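Local coordinates for effector protein hopAB2 (PDB 3HGL) that acts as a secreted virulence effector that suppresses plant immunity, this fragment being the host-recognition domain that interacts with the tomato resistance protein Pto, at residues A40-R43 and V44-N47; R63-E66 and L67-E70; M29-N32 and A33-D37. All blocks are in the same frame, centred on the assembly; numbering follows the deposited sequence.

Interaction 1: A40-R43 and V44-N47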
loop_
_atom_site.group_PDB
_atom_site.type_symbol
_atom_site.label_atom_id
_atom_site.label_comp_id
_atom_site.label_asym_id
_atom_site.label_seq_id
_atom_site.Cartn_x
_atom_site.Cartn_y
_atom_site.Cartn_z
ATOM N N ALA A 40 11.165 3.351 -1.524
ATOM C CA ALA A 40 11.153 4.661 -2.158
ATOM C C ALA A 40 9.819 4.869 -2.875
ATOM O O ALA A 40 9.739 4.857 -4.109
ATOM C CB ALA A 40 12.319 4.794 -3.135
ATOM N N PHE A 41 8.763 5.041 -2.085
ATOM C CA PHE A 41 7.432 5.278 -2.630
ATOM C C PHE A 41 7.453 6.583 -3.406
ATOM O O PHE A 41 8.167 7.517 -3.039
ATOM C CB PHE A 41 6.405 5.388 -1.497
ATOM C CG PHE A 41 6.083 4.079 -0.845
ATOM C CD1 PHE A 41 5.255 3.156 -1.480
ATOM C CD2 PHE A 41 6.632 3.752 0.388
ATOM C CE1 PHE A 41 4.980 1.920 -0.895
ATOM C CE2 PHE A 41 6.364 2.518 0.984
ATOM C CZ PHE A 41 5.535 1.600 0.339
ATOM N N SER A 42 6.677 6.649 -4.480
ATOM C CA SER A 42 6.610 7.874 -5.268
ATOM C C SER A 42 5.939 8.939 -4.398
ATOM O O SER A 42 5.403 8.632 -3.327
ATOM C CB SER A 42 5.773 7.650 -6.525
ATOM O OG SER A 42 4.411 7.450 -6.179
ATOM N N ARG A 43 5.960 10.188 -4.851
ATOM C CA ARG A 43 5.330 11.249 -4.079
ATOM C C ARG A 43 3.845 10.952 -3.880
ATOM O O ARG A 43 3.315 11.117 -2.783
ATOM C CB ARG A 43 5.508 12.600 -4.780
ATOM C CG ARG A 43 6.955 13.066 -4.835
ATOM C CD ARG A 43 7.057 14.513 -5.292
ATOM N NE ARG A 43 8.429 15.004 -5.212
ATOM C CZ ARG A 43 8.796 16.249 -5.504
ATOM N NH1 ARG A 43 7.891 17.135 -5.896
ATOM N NH2 ARG A 43 10.071 16.606 -5.403
ATOM N N VAL A 44 3.179 10.507 -4.938
ATOM C CA VAL A 44 1.758 10.186 -4.854
ATOM C C VAL A 44 1.506 9.039 -3.868
ATOM O O VAL A 44 0.634 9.139 -3.002
ATOM C CB VAL A 44 1.190 9.807 -6.241
ATOM C CG1 VAL A 44 -0.221 9.257 -6.100
ATOM C CG2 VAL A 44 1.174 11.036 -7.143
ATOM N N GLU A 45 2.274 7.957 -3.997
ATOM C CA GLU A 45 2.114 6.806 -3.110
ATOM C C GLU A 45 2.380 7.176 -1.656
ATOM O O GLU A 45 1.616 6.814 -0.761
ATOM C CB GLU A 45 3.065 5.670 -3.517
ATOM C CG GLU A 45 2.867 5.169 -4.943
ATOM C CD GLU A 45 3.953 4.202 -5.397
ATOM O OE1 GLU A 45 5.115 4.372 -4.973
ATOM O OE2 GLU A 45 3.647 3.287 -6.193
ATOM N N GLN A 46 3.472 7.896 -1.425
ATOM C CA GLN A 46 3.831 8.286 -0.073
ATOM C C GLN A 46 2.723 9.113 0.563
ATOM O O GLN A 46 2.335 8.862 1.698
ATOM C CB GLN A 46 5.138 9.081 -0.077
ATOM C CG GLN A 46 5.649 9.415 1.311
ATOM C CD GLN A 46 7.030 10.032 1.287
ATOM O OE1 GLN A 46 7.236 11.102 0.711
ATOM N NE2 GLN A 46 7.990 9.357 1.912
ATOM N N ASN A 47 2.216 10.094 -0.176
ATOM C CA ASN A 47 1.145 10.953 0.327
ATOM C C ASN A 47 -0.079 10.115 0.706
ATOM O O ASN A 47 -0.696 10.328 1.755
ATOM C CB ASN A 47 0.765 11.991 -0.735
ATOM C CG ASN A 47 -0.318 12.946 -0.258
ATOM O OD1 ASN A 47 -1.413 12.992 -0.820
ATOM N ND2 ASN A 47 -0.014 13.713 0.781
#

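Interaction 2: R63-E66 and L67-E70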
loop_
_atom_site.group_PDB
_atom_site.type_symbol
_atom_site.label_atom_id
_atom_site.label_comp_id
_atom_site.label_asym_id
_atom_site.label_seq_id
_atom_site.Cartn_x
_atom_site.Cartn_y
_atom_site.Cartn_z
ATOM N N ARG A 63 4.731 -6.428 8.219
ATOM C CA ARG A 63 4.285 -7.572 7.438
ATOM C C ARG A 63 3.128 -8.250 8.169
ATOM O O ARG A 63 2.397 -9.042 7.581
ATOM C CB ARG A 63 5.430 -8.570 7.215
ATOM C CG ARG A 63 5.914 -9.293 8.454
ATOM C CD ARG A 63 6.949 -10.355 8.082
ATOM N NE ARG A 63 7.430 -11.078 9.254
ATOM C CZ ARG A 63 8.374 -12.014 9.228
ATOM N NH1 ARG A 63 8.950 -12.352 8.081
ATOM N NH2 ARG A 63 8.747 -12.607 10.352
ATOM N N ASP A 64 2.960 -7.932 9.452
ATOM C CA ASP A 64 1.874 -8.511 10.237
ATOM C C ASP A 64 0.651 -7.594 10.302
ATOM O O ASP A 64 -0.376 -7.962 10.867
ATOM C CB ASP A 64 2.337 -8.828 11.662
ATOM C CG ASP A 64 3.459 -9.849 11.703
ATOM O OD1 ASP A 64 3.413 -10.830 10.930
ATOM O OD2 ASP A 64 4.389 -9.677 12.518
ATOM N N SER A 65 0.759 -6.397 9.733
ATOM C CA SER A 65 -0.365 -5.463 9.743
ATOM C C SER A 65 -1.561 -6.051 9.003
ATOM O O SER A 65 -1.442 -6.468 7.849
ATOM C CB SER A 65 0.022 -4.141 9.080
ATOM O OG SER A 65 -1.145 -3.390 8.787
ATOM N N GLU A 66 -2.714 -6.073 9.661
ATOM C CA GLU A 66 -3.921 -6.619 9.048
ATOM C C GLU A 66 -4.294 -5.821 7.800
ATOM O O GLU A 66 -4.716 -6.387 6.792
ATOM C CB GLU A 66 -5.084 -6.582 10.043
ATOM C CG GLU A 66 -6.268 -7.457 9.654
ATOM C CD GLU A 66 -7.472 -7.235 10.553
ATOM O OE1 GLU A 66 -7.287 -7.157 11.785
ATOM O OE2 GLU A 66 -8.605 -7.145 10.033
ATOM N N LEU A 67 -4.136 -4.503 7.871
ATOM C CA LEU A 67 -4.462 -3.649 6.735
ATOM C C LEU A 67 -3.489 -3.892 5.581
ATOM O O LEU A 67 -3.904 -4.007 4.430
ATOM C CB LEU A 67 -4.427 -2.173 7.149
ATOM C CG LEU A 67 -4.742 -1.143 6.055
ATOM C CD1 LEU A 67 -6.129 -1.411 5.468
ATOM C CD2 LEU A 67 -4.681 0.264 6.647
ATOM N N ALA A 68 -2.199 -3.967 5.896
ATOM C CA ALA A 68 -1.171 -4.204 4.878
ATOM C C ALA A 68 -1.416 -5.536 4.168
ATOM O O ALA A 68 -1.317 -5.628 2.941
ATOM C CB ALA A 68 0.213 -4.207 5.520
ATOM N N ILE A 69 -1.727 -6.568 4.947
ATOM C CA ILE A 69 -1.995 -7.889 4.388
ATOM C C ILE A 69 -3.168 -7.832 3.413
ATOM O O ILE A 69 -3.087 -8.370 2.312
ATOM C CB ILE A 69 -2.293 -8.908 5.520
ATOM C CG1 ILE A 69 -1.013 -9.157 6.329
ATOM C CG2 ILE A 69 -2.832 -10.223 4.931
ATOM C CD1 ILE A 69 -1.214 -10.012 7.568
ATOM N N GLU A 70 -4.255 -7.175 3.811
ATOM C CA GLU A 70 -5.422 -7.056 2.939
ATOM C C GLU A 70 -5.095 -6.192 1.724
ATOM O O GLU A 70 -5.563 -6.454 0.615
ATOM C CB GLU A 70 -6.605 -6.447 3.700
ATOM C CG GLU A 70 -7.173 -7.342 4.793
ATOM C CD GLU A 70 -7.566 -8.723 4.280
ATOM O OE1 GLU A 70 -8.089 -8.823 3.150
ATOM O OE2 GLU A 70 -7.361 -9.709 5.015
#

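Interaction 3: M29-N32 and A33-D37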
loop_
_atom_site.group_PDB
_atom_site.type_symbol
_atom_site.label_atom_id
_atom_site.label_comp_id
_atom_site.label_asym_id
_atom_site.label_seq_id
_atom_site.Cartn_x
_atom_site.Cartn_y
_atom_site.Cartn_z
HETATM N N MSE A 29 6.745 -1.857 -4.073
HETATM C CA MSE A 29 7.149 -1.094 -2.898
HETATM C C MSE A 29 6.540 -1.648 -1.624
HETATM O O MSE A 29 7.216 -1.724 -0.598
HETATM C CB MSE A 29 6.764 0.379 -3.052
HETATM C CG MSE A 29 7.663 1.178 -3.978
HETATM SE SE MSE A 29 9.525 1.049 -3.478
HETATM C CE MSE A 29 9.994 -0.382 -4.681
ATOM N N LEU A 30 5.265 -2.029 -1.682
ATOM C CA LEU A 30 4.599 -2.574 -0.504
ATOM C C LEU A 30 5.292 -3.869 -0.096
ATOM O O LEU A 30 5.461 -4.140 1.090
ATOM C CB LEU A 30 3.109 -2.836 -0.782
ATOM C CG LEU A 30 2.281 -3.442 0.371
ATOM C CD1 LEU A 30 2.386 -2.554 1.609
ATOM C CD2 LEU A 30 0.808 -3.607 -0.068
ATOM N N ARG A 31 5.698 -4.663 -1.086
ATOM C CA ARG A 31 6.392 -5.919 -0.811
ATOM C C ARG A 31 7.709 -5.610 -0.091
ATOM O O ARG A 31 8.054 -6.267 0.895
ATOM C CB ARG A 31 6.666 -6.689 -2.114
ATOM C CG ARG A 31 7.495 -7.960 -1.911
ATOM C CD ARG A 31 7.663 -8.760 -3.206
ATOM N NE ARG A 31 6.369 -9.112 -3.782
ATOM C CZ ARG A 31 5.840 -8.526 -4.851
ATOM N NH1 ARG A 31 6.502 -7.560 -5.480
ATOM N NH2 ARG A 31 4.634 -8.878 -5.271
ATOM N N ASN A 32 8.440 -4.613 -0.584
ATOM C CA ASN A 32 9.703 -4.199 0.042
ATOM C C ASN A 32 9.462 -3.742 1.478
ATOM O O ASN A 32 10.174 -4.152 2.401
ATOM C CB ASN A 32 10.329 -3.030 -0.720
ATOM C CG ASN A 32 11.083 -3.470 -1.955
ATOM O OD1 ASN A 32 10.999 -4.619 -2.379
ATOM N ND2 ASN A 32 11.830 -2.544 -2.542
ATOM N N ALA A 33 8.462 -2.886 1.661
ATOM C CA ALA A 33 8.149 -2.364 2.989
ATOM C C ALA A 33 7.828 -3.478 3.971
ATOM O O ALA A 33 8.336 -3.491 5.095
ATOM C CB ALA A 33 6.979 -1.391 2.909
HETATM N N MSE A 34 6.983 -4.415 3.545
HETATM C CA MSE A 34 6.601 -5.519 4.411
HETATM C C MSE A 34 7.746 -6.477 4.721
HETATM O O MSE A 34 7.658 -7.255 5.668
HETATM C CB MSE A 34 5.400 -6.264 3.819
HETATM C CG MSE A 34 4.128 -5.413 3.893
HETATM SE SE MSE A 34 2.575 -6.130 3.004
HETATM C CE MSE A 34 2.051 -7.413 4.353
ATOM N N ASN A 35 8.812 -6.419 3.926
ATOM C CA ASN A 35 9.982 -7.260 4.173
ATOM C C ASN A 35 11.013 -6.484 4.988
ATOM O O ASN A 35 12.047 -7.025 5.385
ATOM C CB ASN A 35 10.635 -7.717 2.862
ATOM C CG ASN A 35 9.902 -8.874 2.216
ATOM O OD1 ASN A 35 9.342 -9.723 2.903
ATOM N ND2 ASN A 35 9.919 -8.923 0.888
ATOM N N GLY A 36 10.725 -5.209 5.235
ATOM C CA GLY A 36 11.653 -4.390 5.981
ATOM C C GLY A 36 12.808 -3.921 5.116
ATOM O O GLY A 36 13.862 -3.543 5.636
ATOM N N ASP A 37 12.628 -3.964 3.796
ATOM C CA ASP A 37 13.662 -3.498 2.877
ATOM C C ASP A 37 13.527 -1.987 2.762
ATOM O O ASP A 37 12.463 -1.430 3.043
ATOM C CB ASP A 37 13.487 -4.098 1.473
ATOM C CG ASP A 37 13.636 -5.610 1.444
ATOM O OD1 ASP A 37 14.498 -6.149 2.164
ATOM O OD2 ASP A 37 12.898 -6.261 0.677
HETATM O O HOH W 1 11.234 -7.267 -1.084
#

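Interaction 1: A40-R43 and V44-N47
Phe41 meets Glu45 at the edge of its ring. CD1 of Phe41 lies 3.7 Å from OE1 of Glu45, which sits near the ring plane. The ring and the carboxylate are turned 74° apart, and the two side chains cross at about a right angle. Beyond this contact the Phe41 ring stacks with Phe49, so the loop residue just ahead of the N-cap is packed against helix 43-52. Ser42 comes next and carries most of the polar contact. Its backbone N donates to Glu45 OE1 at 2.8 Å. The bond is nearly straight at the hydrogen. It meets the carboxylate on its anti side, 28° out of plane. In return, Glu45 N donates to Ser42 OG at 3.1 Å. The hydroxyl can receive it because OG stands between the backbone N and the carbonyl carbon, chi1 68°. Glu45 CG packs against the same OG at 3.0 Å, and the extended Glu45 chain runs on from there back to the serine amide. Ser42 O takes Gln46 N at 2.8 Å, nearly along the C=O axis, which begins the helical bonding. Arg43 adds the following backbone bond, from Asn47 N to Arg43 O at 3.0 Å. Its side chain is extended and leads out from the surface, so its part here is mainly backbone. The other Glu45 oxygen, OE2, bonds to Thr26 and His25 on helix 23-35. The carboxylate is thus held at both oxygens, which would be expected to favour its charged form and to fix its rotation. The reciprocal bonds between Ser42 and Glu45 make a capping box, here with Ser42 as the N-cap of helix 43-52.

Interaction 2: R63-E66 and L67-E70
Ser65 and Ala68 form the tight part of this turn. Ser65 OG accepts from Ala68 N at 3.1 Å in a nearly straight bond. OG is turned away from its own amide, chi1 165°, which brings it to the Ala68 N-H. The two CB atoms of Ser65 and Ala68 touch at 3.6 Å. Beside them, Ser65 O receives Ile69 N at 2.9 Å. Ile69 CG1 comes within 3.1 Å of Ser65 O, and its chain also brushes Arg63 O. Apolar neighbours cover this side: Phe53 touches Ser65 and Leu67, Ile61 touches Ala68, and Met34 of helix 23-35 touches Ala68 and Ile69.

The other side is looser. Glu70 N donates to Glu66 O at 3.1 Å, and Glu70 CG packs on that oxygen. The two carboxylates do not meet: Glu66 OE2 and Glu70 OE2 stay 5.8 Å apart, a spacing that probably leaves only mild repulsion. Their chains touch helix 5-18, Glu66 at Ala5 and Glu70 at Val6 and Ala9. Arg63 and Asp64 are exposed, and their side chains start away from the helix. Ala68 meets Ser65 with its methyl group, and the cap has no return bond from this side chain. This is a serine N-cap, its hydroxyl bonded to Ala68 N, opening helix 66-80, the last helix of the five-helix domain.

Interaction 3: M29-N32 and A33-D37
Asn32 contributes the most surface here, and its carbonyl ties the helix end to Asp37. Asp37 N donates to Asn32 O at 2.8 Å. Asn35 N reaches the same oxygen at 3.1 Å from the opposite face of the carbonyl plane. The Asn32 and Asp37 side chains cross at about a right angle, and a water joins them. It donates to Asn32 OD1 and, at 2.6 Å, to Asp37 OD2, and it accepts from Asn35 ND2.

Ala33 is held through its backbone. Its N donates to Met29 O at 2.8 Å, and its own O accepts from Gly36 N at 2.9 Å. Gly36 has a positive phi of 79°. The bonds from Gly36 and Asp37 back into the last turn make a Schellman motif ending helix 23-35.

Leu30 covers the apolar side. Its CG lies 3.8 Å from SE of Met34, a selenomethionine, and CD1 is as close. The Leu30 CG is anti to its amide, chi1 179°, while Met34 bends at its last torsion, and the two chains cross obliquely. Leu71 and Leu75 of helix 66-80 also touch Leu30. The chemistry is therefore split: apolar packing faces the helix bundle, while a water and a carbonyl that accepts from two backbone amides help satisfy polar groups where the helix stops.

Along the chain, interaction 3 comes first, then interaction 1, then interaction 2. Interaction 3 ends helix 23-35. Interactions 1 and 2 start helices 43-52 and 66-80. Interaction 3 touches both of the others. Its centre is about 14 Å from that of interaction 1 and about 12 Å from that of interaction 2. Phe41 packs on Met29 and Ala33, and CB of Arg63 packs on the backbone O of Met34. Interactions 1 and 2 do not touch; their centres are about 19 Å apart, on opposite sides of the chain's centre. Helix 23-35 thus links two capped helix starts within the compact helical domain that interacts with Pto.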